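Local coordinates for protein putative hexose oxidase (Nonomuraea sp. ATCC 39727, PDB 5AWV) that binds the glycopeptide antibiotic teicoplanin and probably oxidises its sugar, using a flavin-adenine dinucleotide cofactor held covalently by the protein, at residues G81-V86 / N99-V104; C92-V97 / N472-D477; G141-I146 / L243-A248. All coordinates share one frame; numbering follows the deposited sequence.

Interaction 1 of 3, residues G81-V86 / N99-V104. With FAD (flavin-adenine dinucleotide), chain M.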
loop_
_atom_site.group_PDB
_atom_site.type_symbol
_atom_site.label_atom_id
_atom_site.label_comp_id
_atom_site.label_asym_id
_atom_site.label_seq_id
_atom_site.Cartn_x
_atom_site.Cartn_y
_atom_site.Cartn_z
ATOM N N GLY A 81 -3.545 -13.441 -25.634
ATOM C CA GLY A 81 -4.312 -14.091 -24.579
ATOM C C GLY A 81 -3.452 -14.569 -23.405
ATOM O O GLY A 81 -3.697 -15.649 -22.861
ATOM N N LYS A 82 -2.465 -13.766 -23.014
ATOM C CA LYS A 82 -1.615 -14.112 -21.862
ATOM C C LYS A 82 -2.174 -13.443 -20.553
ATOM O O LYS A 82 -2.554 -12.266 -20.551
ATOM C CB LYS A 82 -0.160 -13.742 -22.140
ATOM C CG LYS A 82 0.573 -14.804 -22.969
ATOM C CD LYS A 82 2.054 -14.413 -23.108
ATOM C CE LYS A 82 2.789 -15.202 -24.199
ATOM N NZ LYS A 82 2.661 -16.653 -23.933
ATOM N N ARG A 83 -2.312 -14.215 -19.492
ATOM C CA ARG A 83 -2.813 -13.690 -18.222
ATOM C C ARG A 83 -1.792 -12.673 -17.610
ATOM O O ARG A 83 -0.609 -12.952 -17.518
ATOM C CB ARG A 83 -2.996 -14.768 -17.242
ATOM C CG ARG A 83 -3.469 -14.216 -15.941
ATOM C CD ARG A 83 -4.208 -15.282 -15.211
ATOM N NE ARG A 83 -4.418 -14.872 -13.851
ATOM C CZ ARG A 83 -5.043 -15.592 -12.943
ATOM N NH1 ARG A 83 -5.535 -16.817 -13.246
ATOM N NH2 ARG A 83 -5.144 -15.090 -11.723
ATOM N N VAL A 84 -2.257 -11.479 -17.320
ATOM C CA VAL A 84 -1.345 -10.389 -16.957
ATOM C C VAL A 84 -1.570 -9.985 -15.487
ATOM O O VAL A 84 -2.700 -10.080 -15.000
ATOM C CB VAL A 84 -1.527 -9.190 -17.895
ATOM C CG1 VAL A 84 -2.865 -8.505 -17.762
ATOM C CG2 VAL A 84 -0.400 -8.174 -17.771
ATOM N N ALA A 85 -0.515 -9.477 -14.829
ATOM C CA ALA A 85 -0.658 -8.796 -13.545
ATOM C C ALA A 85 0.361 -7.634 -13.500
ATOM O O ALA A 85 1.445 -7.748 -14.074
ATOM C CB ALA A 85 -0.422 -9.770 -12.426
ATOM N N VAL A 86 -0.009 -6.530 -12.875
ATOM C CA VAL A 86 0.853 -5.349 -12.747
ATOM C C VAL A 86 1.582 -5.498 -11.413
ATOM O O VAL A 86 1.015 -6.003 -10.466
ATOM C CB VAL A 86 0.050 -4.019 -12.711
ATOM C CG1 VAL A 86 0.995 -2.825 -12.590
ATOM C CG2 VAL A 86 -0.862 -3.961 -13.921
ATOM N N ASN A 99 1.883 -16.010 -8.921
ATOM C CA ASN A 99 1.157 -17.319 -8.894
ATOM C C ASN A 99 1.535 -18.046 -10.181
ATOM O O ASN A 99 1.933 -17.402 -11.143
ATOM C CB ASN A 99 -0.379 -17.181 -8.640
ATOM C CG ASN A 99 -1.089 -16.424 -9.719
ATOM O OD1 ASN A 99 -1.667 -15.329 -9.502
ATOM N ND2 ASN A 99 -1.015 -16.931 -10.910
ATOM N N PRO A 100 1.333 -19.367 -10.217
ATOM C CA PRO A 100 1.667 -20.105 -11.438
ATOM C C PRO A 100 0.893 -19.693 -12.709
ATOM O O PRO A 100 1.376 -19.945 -13.814
ATOM C CB PRO A 100 1.378 -21.563 -11.062
ATOM C CG PRO A 100 1.167 -21.599 -9.576
ATOM C CD PRO A 100 0.888 -20.231 -9.103
ATOM N N ASP A 101 -0.294 -19.114 -12.594
ATOM C CA ASP A 101 -1.073 -18.739 -13.774
ATOM C C ASP A 101 -0.759 -17.432 -14.480
ATOM O O ASP A 101 -1.109 -17.266 -15.647
ATOM C CB ASP A 101 -2.560 -18.791 -13.471
ATOM C CG ASP A 101 -3.003 -20.166 -13.034
ATOM O OD1 ASP A 101 -2.406 -21.155 -13.448
ATOM O OD2 ASP A 101 -3.909 -20.267 -12.211
ATOM N N VAL A 102 -0.005 -16.542 -13.851
ATOM C CA VAL A 102 0.312 -15.257 -14.439
ATOM C C VAL A 102 1.409 -15.481 -15.445
ATOM O O VAL A 102 2.507 -15.968 -15.141
ATOM C CB VAL A 102 0.730 -14.197 -13.347
ATOM C CG1 VAL A 102 1.302 -12.961 -13.955
ATOM C CG2 VAL A 102 -0.492 -13.758 -12.554
ATOM N N LYS A 103 1.177 -15.029 -16.658
ATOM C CA LYS A 103 2.193 -15.207 -17.656
ATOM C C LYS A 103 2.975 -13.979 -18.009
ATOM O O LYS A 103 4.066 -14.098 -18.597
ATOM C CB LYS A 103 1.534 -15.773 -18.926
ATOM C CG LYS A 103 0.871 -17.118 -18.733
ATOM C CD LYS A 103 1.840 -18.237 -18.383
ATOM C CE LYS A 103 1.077 -19.496 -17.985
ATOM N NZ LYS A 103 2.077 -20.581 -17.779
ATOM N N VAL A 104 2.398 -12.817 -17.818
ATOM C CA VAL A 104 3.160 -11.611 -17.995
ATOM C C VAL A 104 3.011 -10.732 -16.777
ATOM O O VAL A 104 1.888 -10.478 -16.335
ATOM C CB VAL A 104 2.641 -10.862 -19.201
ATOM C CG1 VAL A 104 3.370 -9.585 -19.383
ATOM C CG2 VAL A 104 2.914 -11.689 -20.481
HETATM P PA FAD M . 1.752 -4.885 -5.611
HETATM O O1A FAD M . 1.958 -6.273 -5.042
HETATM O O2A FAD M . 2.669 -4.334 -6.602
HETATM O O5B FAD M . 0.269 -4.726 -6.138
HETATM C C5B FAD M . -0.914 -5.102 -5.352
HETATM C C4B FAD M . -2.086 -5.301 -6.260
HETATM O O4B FAD M . -2.452 -4.121 -6.985
HETATM C C3B FAD M . -1.939 -6.396 -7.329
HETATM O O3B FAD M . -3.186 -7.030 -7.705
HETATM C C2B FAD M . -1.380 -5.564 -8.441
HETATM O O2B FAD M . -1.532 -6.219 -9.656
HETATM C C1B FAD M . -2.144 -4.285 -8.341
HETATM N N9A FAD M . -1.401 -3.180 -8.898
HETATM C C8A FAD M . -0.166 -2.739 -8.627
HETATM N N7A FAD M . 0.132 -1.614 -9.314
HETATM C C5A FAD M . -0.936 -1.299 -10.034
HETATM C C6A FAD M . -1.259 -0.264 -11.038
HETATM N N6A FAD M . -0.324 0.634 -11.335
HETATM N N1A FAD M . -2.518 -0.283 -11.569
HETATM C C2A FAD M . -3.426 -1.249 -11.243
HETATM N N3A FAD M . -3.189 -2.260 -10.362
HETATM C C4A FAD M . -1.950 -2.327 -9.796
HETATM N N1 FAD M . -1.410 -0.695 3.887
HETATM C C2 FAD M . -1.884 0.386 4.574
HETATM O O2 FAD M . -2.921 0.958 4.168
HETATM N N3 FAD M . -1.264 0.882 5.656
HETATM C C4 FAD M . -0.059 0.428 6.060
HETATM O O4 FAD M . 0.532 0.927 7.044
HETATM C C4X FAD M . 0.538 -0.710 5.349
HETATM N N5 FAD M . 1.762 -1.244 5.696
HETATM C C5X FAD M . 2.365 -2.239 4.975
HETATM C C6 FAD M . 3.651 -2.672 5.359
HETATM C C7 FAD M . 4.154 -3.776 4.619
HETATM C C7M FAD M . 5.545 -4.342 5.006
HETATM C C8 FAD M . 3.429 -4.393 3.439
HETATM C C8M FAD M . 4.111 -5.373 2.514
HETATM C C9 FAD M . 2.175 -3.854 3.079
HETATM C C9A FAD M . 1.618 -2.843 3.807
HETATM N N10 FAD M . 0.346 -2.290 3.496
HETATM C C10 FAD M . -0.202 -1.231 4.202
HETATM C "C1'" FAD M . -0.479 -2.862 2.382
HETATM C "C2'" FAD M . -0.319 -2.132 1.102
HETATM O "O2'" FAD M . -1.125 -0.974 1.204
HETATM C "C3'" FAD M . -0.892 -3.048 0.086
HETATM O "O3'" FAD M . -0.122 -4.248 0.178
HETATM C "C4'" FAD M . -0.773 -2.424 -1.332
HETATM O "O4'" FAD M . -1.739 -3.082 -2.155
HETATM C "C5'" FAD M . 0.610 -2.700 -1.866
HETATM O "O5'" FAD M . 0.801 -2.028 -3.126
HETATM P P FAD M . 2.051 -2.398 -4.001
HETATM O O1P FAD M . 2.102 -1.546 -5.173
HETATM O O2P FAD M . 3.329 -2.443 -3.210
HETATM O O3P FAD M . 1.730 -3.942 -4.276
#

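Interaction 2 of 3, residues C92-V97 / N472-D477. With FAD (flavin-adenine dinucleotide), chain M; N1L (2-amino-2-deoxy-beta-D-glucopyranuronic acid), chain B.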
loop_
_atom_site.group_PDB
_atom_site.type_symbol
_atom_site.label_atom_id
_atom_site.label_comp_id
_atom_site.label_asym_id
_atom_site.label_seq_id
_atom_site.Cartn_x
_atom_site.Cartn_y
_atom_site.Cartn_z
ATOM N N CYS A 92 1.750 -6.883 -2.201
ATOM C CA CYS A 92 0.511 -7.654 -2.087
ATOM C C CYS A 92 0.539 -8.733 -0.997
ATOM O O CYS A 92 1.481 -9.548 -0.962
ATOM C CB CYS A 92 0.178 -8.352 -3.444
ATOM S SG CYS A 92 -1.568 -8.859 -3.519
ATOM N N PHE A 93 -0.503 -8.787 -0.167
ATOM C CA PHE A 93 -0.658 -9.783 0.934
ATOM C C PHE A 93 -1.054 -11.139 0.372
ATOM O O PHE A 93 -0.962 -12.154 1.093
ATOM C CB PHE A 93 -1.757 -9.442 1.939
ATOM C CG PHE A 93 -1.366 -8.423 2.975
ATOM C CD1 PHE A 93 -0.312 -7.547 2.775
ATOM C CD2 PHE A 93 -2.136 -8.302 4.114
ATOM C CE1 PHE A 93 0.002 -6.610 3.698
ATOM C CE2 PHE A 93 -1.813 -7.405 5.084
ATOM C CZ PHE A 93 -0.763 -6.531 4.876
ATOM N N GLU A 94 -1.452 -11.146 -0.893
ATOM C CA GLU A 94 -1.959 -12.344 -1.574
ATOM C C GLU A 94 -1.172 -12.617 -2.855
ATOM O O GLU A 94 -0.296 -11.872 -3.243
ATOM C CB GLU A 94 -3.478 -12.231 -1.881
ATOM C CG GLU A 94 -4.351 -12.727 -0.761
ATOM C CD GLU A 94 -4.235 -14.233 -0.541
ATOM O OE1 GLU A 94 -3.506 -14.892 -1.319
ATOM O OE2 GLU A 94 -4.880 -14.726 0.384
ATOM N N ASP A 95 -1.488 -13.735 -3.495
ATOM C CA ASP A 95 -0.827 -14.199 -4.742
ATOM C C ASP A 95 -1.366 -13.554 -6.020
ATOM O O ASP A 95 -1.350 -14.189 -7.077
ATOM C CB ASP A 95 -0.979 -15.719 -4.896
ATOM C CG ASP A 95 -2.413 -16.129 -5.229
ATOM O OD1 ASP A 95 -3.394 -15.283 -5.137
ATOM O OD2 ASP A 95 -2.536 -17.324 -5.579
ATOM N N PHE A 96 -1.748 -12.291 -5.971
ATOM C CA PHE A 96 -2.388 -11.674 -7.120
ATOM C C PHE A 96 -1.392 -11.477 -8.263
ATOM O O PHE A 96 -1.782 -11.472 -9.434
ATOM C CB PHE A 96 -2.998 -10.329 -6.786
ATOM C CG PHE A 96 -4.078 -10.347 -5.734
ATOM C CD1 PHE A 96 -4.694 -11.523 -5.274
ATOM C CD2 PHE A 96 -4.543 -9.136 -5.237
ATOM C CE1 PHE A 96 -5.721 -11.459 -4.349
ATOM C CE2 PHE A 96 -5.569 -9.093 -4.292
ATOM C CZ PHE A 96 -6.153 -10.258 -3.822
ATOM N N VAL A 97 -0.113 -11.311 -7.945
ATOM C CA VAL A 97 0.905 -11.123 -8.947
ATOM C C VAL A 97 1.736 -12.379 -9.110
ATOM O O VAL A 97 2.035 -12.728 -10.268
ATOM C CB VAL A 97 1.825 -9.933 -8.591
ATOM C CG1 VAL A 97 2.913 -9.697 -9.624
ATOM C CG2 VAL A 97 0.952 -8.673 -8.403
ATOM N N ASN A 472 -6.822 -3.532 0.969
ATOM C CA ASN A 472 -5.343 -3.552 0.937
ATOM C C ASN A 472 -4.677 -4.576 1.800
ATOM O O ASN A 472 -3.442 -4.801 1.668
ATOM C CB ASN A 472 -4.746 -2.153 1.201
ATOM C CG ASN A 472 -4.373 -1.396 -0.052
ATOM O OD1 ASN A 472 -4.109 -1.973 -1.099
ATOM N ND2 ASN A 472 -4.330 -0.083 0.068
ATOM N N TYR A 473 -5.494 -5.210 2.647
ATOM C CA TYR A 473 -5.105 -6.452 3.344
ATOM C C TYR A 473 -5.872 -7.673 2.843
ATOM O O TYR A 473 -6.612 -8.358 3.599
ATOM C CB TYR A 473 -5.407 -6.279 4.828
ATOM C CG TYR A 473 -4.726 -5.202 5.568
ATOM C CD1 TYR A 473 -3.561 -4.570 5.121
ATOM C CD2 TYR A 473 -5.348 -4.715 6.762
ATOM C CE1 TYR A 473 -2.986 -3.527 5.848
ATOM C CE2 TYR A 473 -4.754 -3.685 7.532
ATOM C CZ TYR A 473 -3.566 -3.098 7.094
ATOM O OH TYR A 473 -3.001 -2.042 7.919
ATOM N N PRO A 474 -5.758 -7.927 1.551
ATOM C CA PRO A 474 -6.566 -9.008 0.979
ATOM C C PRO A 474 -6.256 -10.389 1.606
ATOM O O PRO A 474 -5.120 -10.703 1.908
ATOM C CB PRO A 474 -6.203 -9.011 -0.465
ATOM C CG PRO A 474 -4.776 -8.521 -0.451
ATOM C CD PRO A 474 -4.724 -7.473 0.624
ATOM N N ASP A 475 -7.292 -11.159 1.732
ATOM C CA ASP A 475 -7.249 -12.521 2.327
ATOM C C ASP A 475 -8.248 -13.443 1.555
ATOM O O ASP A 475 -9.451 -13.333 1.754
ATOM C CB ASP A 475 -7.688 -12.411 3.743
ATOM C CG ASP A 475 -7.768 -13.789 4.464
ATOM O OD1 ASP A 475 -7.282 -14.825 3.924
ATOM O OD2 ASP A 475 -8.283 -13.760 5.611
ATOM N N SER A 476 -7.706 -14.303 0.671
ATOM C CA SER A 476 -8.453 -15.305 -0.092
ATOM C C SER A 476 -9.300 -16.246 0.733
ATOM O O SER A 476 -10.264 -16.761 0.201
ATOM C CB SER A 476 -7.471 -16.173 -0.900
ATOM O OG SER A 476 -7.086 -15.260 -1.904
ATOM N N ASP A 477 -9.017 -16.362 2.055
ATOM C CA ASP A 477 -9.785 -17.192 2.926
ATOM C C ASP A 477 -11.182 -16.663 3.053
ATOM O O ASP A 477 -12.129 -17.452 3.374
ATOM C CB ASP A 477 -9.199 -17.314 4.346
ATOM C CG ASP A 477 -7.826 -17.925 4.405
ATOM O OD1 ASP A 477 -7.233 -18.424 3.427
ATOM O OD2 ASP A 477 -7.294 -17.900 5.506
HETATM P PA FAD M . 1.752 -4.885 -5.611
HETATM O O1A FAD M . 1.958 -6.273 -5.042
HETATM O O2A FAD M . 2.669 -4.334 -6.602
HETATM O O5B FAD M . 0.269 -4.726 -6.138
HETATM C C5B FAD M . -0.914 -5.102 -5.352
HETATM C C4B FAD M . -2.086 -5.301 -6.260
HETATM O O4B FAD M . -2.452 -4.121 -6.985
HETATM C C3B FAD M . -1.939 -6.396 -7.329
HETATM O O3B FAD M . -3.186 -7.030 -7.705
HETATM C C2B FAD M . -1.380 -5.564 -8.441
HETATM O O2B FAD M . -1.532 -6.219 -9.656
HETATM C C1B FAD M . -2.144 -4.285 -8.341
HETATM N N9A FAD M . -1.401 -3.180 -8.898
HETATM C C8A FAD M . -0.166 -2.739 -8.627
HETATM N N7A FAD M . 0.132 -1.614 -9.314
HETATM C C5A FAD M . -0.936 -1.299 -10.034
HETATM C C6A FAD M . -1.259 -0.264 -11.038
HETATM N N6A FAD M . -0.324 0.634 -11.335
HETATM N N1A FAD M . -2.518 -0.283 -11.569
HETATM C C2A FAD M . -3.426 -1.249 -11.243
HETATM N N3A FAD M . -3.189 -2.260 -10.362
HETATM C C4A FAD M . -1.950 -2.327 -9.796
HETATM N N1 FAD M . -1.410 -0.695 3.887
HETATM C C2 FAD M . -1.884 0.386 4.574
HETATM O O2 FAD M . -2.921 0.958 4.168
HETATM N N3 FAD M . -1.264 0.882 5.656
HETATM C C4 FAD M . -0.059 0.428 6.060
HETATM O O4 FAD M . 0.532 0.927 7.044
HETATM C C4X FAD M . 0.538 -0.710 5.349
HETATM N N5 FAD M . 1.762 -1.244 5.696
HETATM C C5X FAD M . 2.365 -2.239 4.975
HETATM C C6 FAD M . 3.651 -2.672 5.359
HETATM C C7 FAD M . 4.154 -3.776 4.619
HETATM C C7M FAD M . 5.545 -4.342 5.006
HETATM C C8 FAD M . 3.429 -4.393 3.439
HETATM C C8M FAD M . 4.111 -5.373 2.514
HETATM C C9 FAD M . 2.175 -3.854 3.079
HETATM C C9A FAD M . 1.618 -2.843 3.807
HETATM N N10 FAD M . 0.346 -2.290 3.496
HETATM C C10 FAD M . -0.202 -1.231 4.202
HETATM C "C1'" FAD M . -0.479 -2.862 2.382
HETATM C "C2'" FAD M . -0.319 -2.132 1.102
HETATM O "O2'" FAD M . -1.125 -0.974 1.204
HETATM C "C3'" FAD M . -0.892 -3.048 0.086
HETATM O "O3'" FAD M . -0.122 -4.248 0.178
HETATM C "C4'" FAD M . -0.773 -2.424 -1.332
HETATM O "O4'" FAD M . -1.739 -3.082 -2.155
HETATM C "C5'" FAD M . 0.610 -2.700 -1.866
HETATM O "O5'" FAD M . 0.801 -2.028 -3.126
HETATM P P FAD M . 2.051 -2.398 -4.001
HETATM O O1P FAD M . 2.102 -1.546 -5.173
HETATM O O2P FAD M . 3.329 -2.443 -3.210
HETATM O O3P FAD M . 1.730 -3.942 -4.276
HETATM C C1 N1L B . 3.540 -4.963 8.336
HETATM C C2 N1L B . 2.881 -6.406 8.632
HETATM C C3 N1L B . 1.562 -6.632 7.868
HETATM C C4 N1L B . 0.636 -5.487 8.223
HETATM C C5 N1L B . 1.231 -4.165 7.668
HETATM C C6 N1L B . 0.288 -2.949 7.860
HETATM N N2 N1L B . 3.771 -7.526 8.330
HETATM O O3 N1L B . 0.893 -7.914 8.292
HETATM O O4 N1L B . -0.770 -5.738 7.712
HETATM O O5 N1L B . 2.491 -3.861 8.390
HETATM O O6B N1L B . 0.448 -2.257 9.094
HETATM O O6A N1L B . -1.024 -3.346 7.907
HETATM O O HOH W 1 -1.966 -6.198 -0.098
HETATM O O HOH W 2 -5.384 -16.298 -3.566
#

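Interaction 3 of 3, residues G141-I146 / L243-A248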
loop_
_atom_site.group_PDB
_atom_site.type_symbol
_atom_site.label_atom_id
_atom_site.label_comp_id
_atom_site.label_asym_id
_atom_site.label_seq_id
_atom_site.Cartn_x
_atom_site.Cartn_y
_atom_site.Cartn_z
ATOM N N GLY A 141 10.418 19.183 -1.178
ATOM C CA GLY A 141 9.974 20.052 -2.187
ATOM C C GLY A 141 9.004 21.074 -1.744
ATOM O O GLY A 141 9.134 22.252 -2.129
ATOM N N TRP A 142 8.019 20.669 -0.932
ATOM C CA TRP A 142 6.848 21.534 -0.649
ATOM C C TRP A 142 6.362 21.514 0.827
ATOM O O TRP A 142 5.400 22.174 1.150
ATOM C CB TRP A 142 5.678 21.126 -1.560
ATOM C CG TRP A 142 6.010 21.183 -3.014
ATOM C CD1 TRP A 142 5.918 22.276 -3.827
ATOM C CD2 TRP A 142 6.548 20.136 -3.822
ATOM N NE1 TRP A 142 6.366 21.962 -5.061
ATOM C CE2 TRP A 142 6.726 20.651 -5.098
ATOM C CE3 TRP A 142 6.854 18.791 -3.594
ATOM C CZ2 TRP A 142 7.219 19.899 -6.122
ATOM C CZ3 TRP A 142 7.317 18.054 -4.576
ATOM C CH2 TRP A 142 7.523 18.597 -5.850
ATOM N N ASN A 143 7.062 20.804 1.711
ATOM C CA ASN A 143 6.619 20.604 3.084
ATOM C C ASN A 143 5.175 20.093 3.171
ATOM O O ASN A 143 4.341 20.671 3.898
ATOM C CB ASN A 143 6.763 21.934 3.812
ATOM C CG ASN A 143 6.550 21.836 5.250
ATOM O OD1 ASN A 143 6.677 20.770 5.886
ATOM N ND2 ASN A 143 6.193 22.980 5.827
ATOM N N VAL A 144 4.890 19.069 2.371
ATOM C CA VAL A 144 3.580 18.395 2.369
ATOM C C VAL A 144 3.806 16.903 2.570
ATOM O O VAL A 144 4.943 16.440 2.618
ATOM C CB VAL A 144 2.705 18.709 1.176
ATOM C CG1 VAL A 144 2.403 20.220 1.093
ATOM C CG2 VAL A 144 3.289 18.202 -0.171
ATOM N N THR A 145 2.716 16.173 2.717
ATOM C CA THR A 145 2.717 14.748 2.787
ATOM C C THR A 145 1.381 14.176 2.349
ATOM O O THR A 145 0.427 14.910 2.067
ATOM C CB THR A 145 3.066 14.319 4.232
ATOM O OG1 THR A 145 3.554 12.974 4.239
ATOM C CG2 THR A 145 1.862 14.538 5.238
ATOM N N ILE A 146 1.297 12.842 2.289
ATOM C CA ILE A 146 -0.013 12.210 2.244
ATOM C C ILE A 146 -0.158 11.236 3.413
ATOM O O ILE A 146 0.853 10.661 3.830
ATOM C CB ILE A 146 -0.296 11.509 0.894
ATOM C CG1 ILE A 146 0.704 10.324 0.653
ATOM C CG2 ILE A 146 -0.325 12.512 -0.260
ATOM C CD1 ILE A 146 0.450 9.513 -0.617
ATOM N N LEU A 243 -1.510 19.791 -0.363
ATOM C CA LEU A 243 -1.582 18.522 0.432
ATOM C C LEU A 243 -1.362 18.836 1.895
ATOM O O LEU A 243 -0.882 19.927 2.201
ATOM C CB LEU A 243 -0.537 17.500 -0.034
ATOM C CG LEU A 243 -0.967 16.794 -1.309
ATOM C CD1 LEU A 243 0.177 15.993 -1.857
ATOM C CD2 LEU A 243 -2.241 15.952 -1.221
ATOM N N PRO A 244 -1.711 17.909 2.793
ATOM C CA PRO A 244 -1.522 18.138 4.255
ATOM C C PRO A 244 -0.074 18.449 4.637
ATOM O O PRO A 244 0.855 17.944 4.023
ATOM C CB PRO A 244 -1.899 16.808 4.858
ATOM C CG PRO A 244 -2.899 16.253 3.891
ATOM C CD PRO A 244 -2.434 16.639 2.536
ATOM N N LYS A 245 0.086 19.374 5.564
ATOM C CA LYS A 245 1.371 19.736 6.042
ATOM C C LYS A 245 1.732 18.781 7.172
ATOM O O LYS A 245 0.958 18.686 8.099
ATOM C CB LYS A 245 1.322 21.166 6.570
ATOM C CG LYS A 245 2.693 21.677 7.090
ATOM C CD LYS A 245 2.671 23.153 7.557
ATOM C CE LYS A 245 1.859 24.096 6.629
ATOM N NZ LYS A 245 2.591 25.147 5.824
ATOM N N PRO A 246 2.860 18.031 7.070
ATOM C CA PRO A 246 3.143 17.144 8.229
ATOM C C PRO A 246 3.495 17.949 9.507
ATOM O O PRO A 246 3.843 19.137 9.450
ATOM C CB PRO A 246 4.367 16.317 7.754
ATOM C CG PRO A 246 5.109 17.295 6.913
ATOM C CD PRO A 246 4.021 18.088 6.166
ATOM N N PRO A 247 3.343 17.325 10.658
ATOM C CA PRO A 247 3.808 17.965 11.860
ATOM C C PRO A 247 5.350 18.139 11.789
ATOM O O PRO A 247 6.043 17.208 11.328
ATOM C CB PRO A 247 3.478 16.954 12.977
ATOM C CG PRO A 247 2.989 15.779 12.306
ATOM C CD PRO A 247 2.687 16.040 10.888
ATOM N N ALA A 248 5.850 19.262 12.278
ATOM C CA ALA A 248 7.290 19.453 12.409
ATOM C C ALA A 248 7.935 18.392 13.288
ATOM O O ALA A 248 8.996 17.839 12.943
ATOM C CB ALA A 248 7.562 20.812 12.984
HETATM O O HOH W 3 3.180 23.132 3.481
HETATM O O HOH W 4 6.118 20.535 8.559
#

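Interaction 1 of 3, residues G81-V86 / N99-V104
V84 and V104 pair as a parallel beta bridge, with their CA atoms 4.8 Å apart. The bridge joins strand 84-87, at one edge of a mixed four-stranded sheet in the FAD-binding domain, to the start of strand 104-107. R83 O takes two backbone donors, V104 N at 3.0 Å and K103 N at 2.9 Å. A85 N in turn donates to V104 O at 3.0 Å. V84 and V104 lie on the same face of the sheet, where T77 packs on both.

Before this pairing the chain passes through a type I turn, N99 to V102, and R83 lies along that turn. With CG anti to the backbone N (chi1 178°) and the chain extended to NE, its methylenes run past the D101 carbonyl, R83 CB lying 3.5 Å from D101 O. The guanidinium then reaches the D101 side chain, R83 NH1 lying 3.6 Å from D101 CB. Its salt bridge to D101 is long, and the carboxylate oxygen lies well out of the guanidinium plane, so charge alone acts here. D101 has a second ionic partner in K189 of the second subunit. K82 crosses V104 at about a right angle, CD against CG2, and carries its NZ to D59. A85 CB sits against both methyls of V102, 3.9 Å from CG1. At the end of the segment V86 lays CG1 against the adenine, and V86 O accepts a 2.7 Å hydrogen bond from the ribose hydroxyl O2B of FAD.

Interaction 2 of 3, residues C92-V97 / N472-D477
F93 and Y473 lie side by side with ring planes only 6° apart, but they are slid so far (centroids 5.1 Å) that they barely overlap; the tight spot is F93 CE2 against Y473 CD1 at 3.3 Å. N472 O sits over the centre of the F93 ring, while the ring edge meets FAD C9 and O4 of the bound aminoglucuronic acid. That same O4 lies over a face of Y473, whose OH is hydrogen-bonded to Y165. P474 completes the dense part, with its CD on F93 CB and its CB 3.6 Å from F96 CZ. Here the FAD-binding domain meets the berberine-like segment near the C-terminus, and the two together wall the flavin and sugar pocket. Water 1 sits between them, accepting from F93 N, donating to N472 O and bonding FAD O3'.

The other end is looser and wetter. E94, bent at chi2 (-67°), brings OE2 to S476 N at 2.9 Å, the donor coming from above the carboxylate plane. Water 2 bridges E94 OE1, D95 OD1 and S476 OG, beside the partly exposed D95 and S476. D475, paired with K365, closes an Asx turn from OD1 to D477 N, 3.0 Å away.

Interaction 3 of 3, residues G141-I146 / L243-A248
P244 O is met by two groups from the facing chain. T145 N gives it a 2.9 Å hydrogen bond, bent at the hydrogen (139°) although the donor lies nearly in line with the carbonyl, and V144 CA adds a CA-H...O contact at 3.2 Å. T145 O is less fortunate: P244 CD and L243 CB close over it, the former at 3.4 Å, and this buried carbonyl finds no hydrogen-bond partner in the model.

Apolar packing flanks the bond. V144 crosses L243 at about a right angle, CB to CB 3.7 Å, and L243 CD1 runs on to I146 CG2 at 3.9 Å, those two side chains lying side by side. T145 turns its methyl, CG2, toward the ring of P246.

At N143, which leaves the helix with positive phi, water joins the segments. CG is anti to the backbone N (chi1 -171°), which carries the amide out over K245 and P246, and water 4 donates to both N143 OD1 (2.7 Å) and P246 O (2.8 Å). K245 bends at chi3 and chi4, and its NZ donates to water 3 near N143 O.

This is the packing of a helix exit against the loop between strands 223-229 and 249-257. L138 of helix 131-142 touches V144 and L243, F123 of strand 122-125 touches both as well, and W350 closes over T145 and P246.

How the interactions relate
Interactions 1 and 2 adjoin, their centres 16 Å apart and their segments alternating along the chain. A85 CB lies 3.7 Å from F96 O, and V86 O lies 3.4 Å from V97 CG2, so the loop that leaves strand 84-87 turns back beside it. Both serve the same FAD: interaction 1 at the adenosine end, interaction 2 from the ribose and diphosphate along to the flavin and the bound sugar. Interaction 3 stands apart, with nearest atoms about 11 Å from interaction 2 and about 17 Å from interaction 1. It is nested within the long loop that interaction 2 closes, and the I146 side chain remains about 10 Å from FAD.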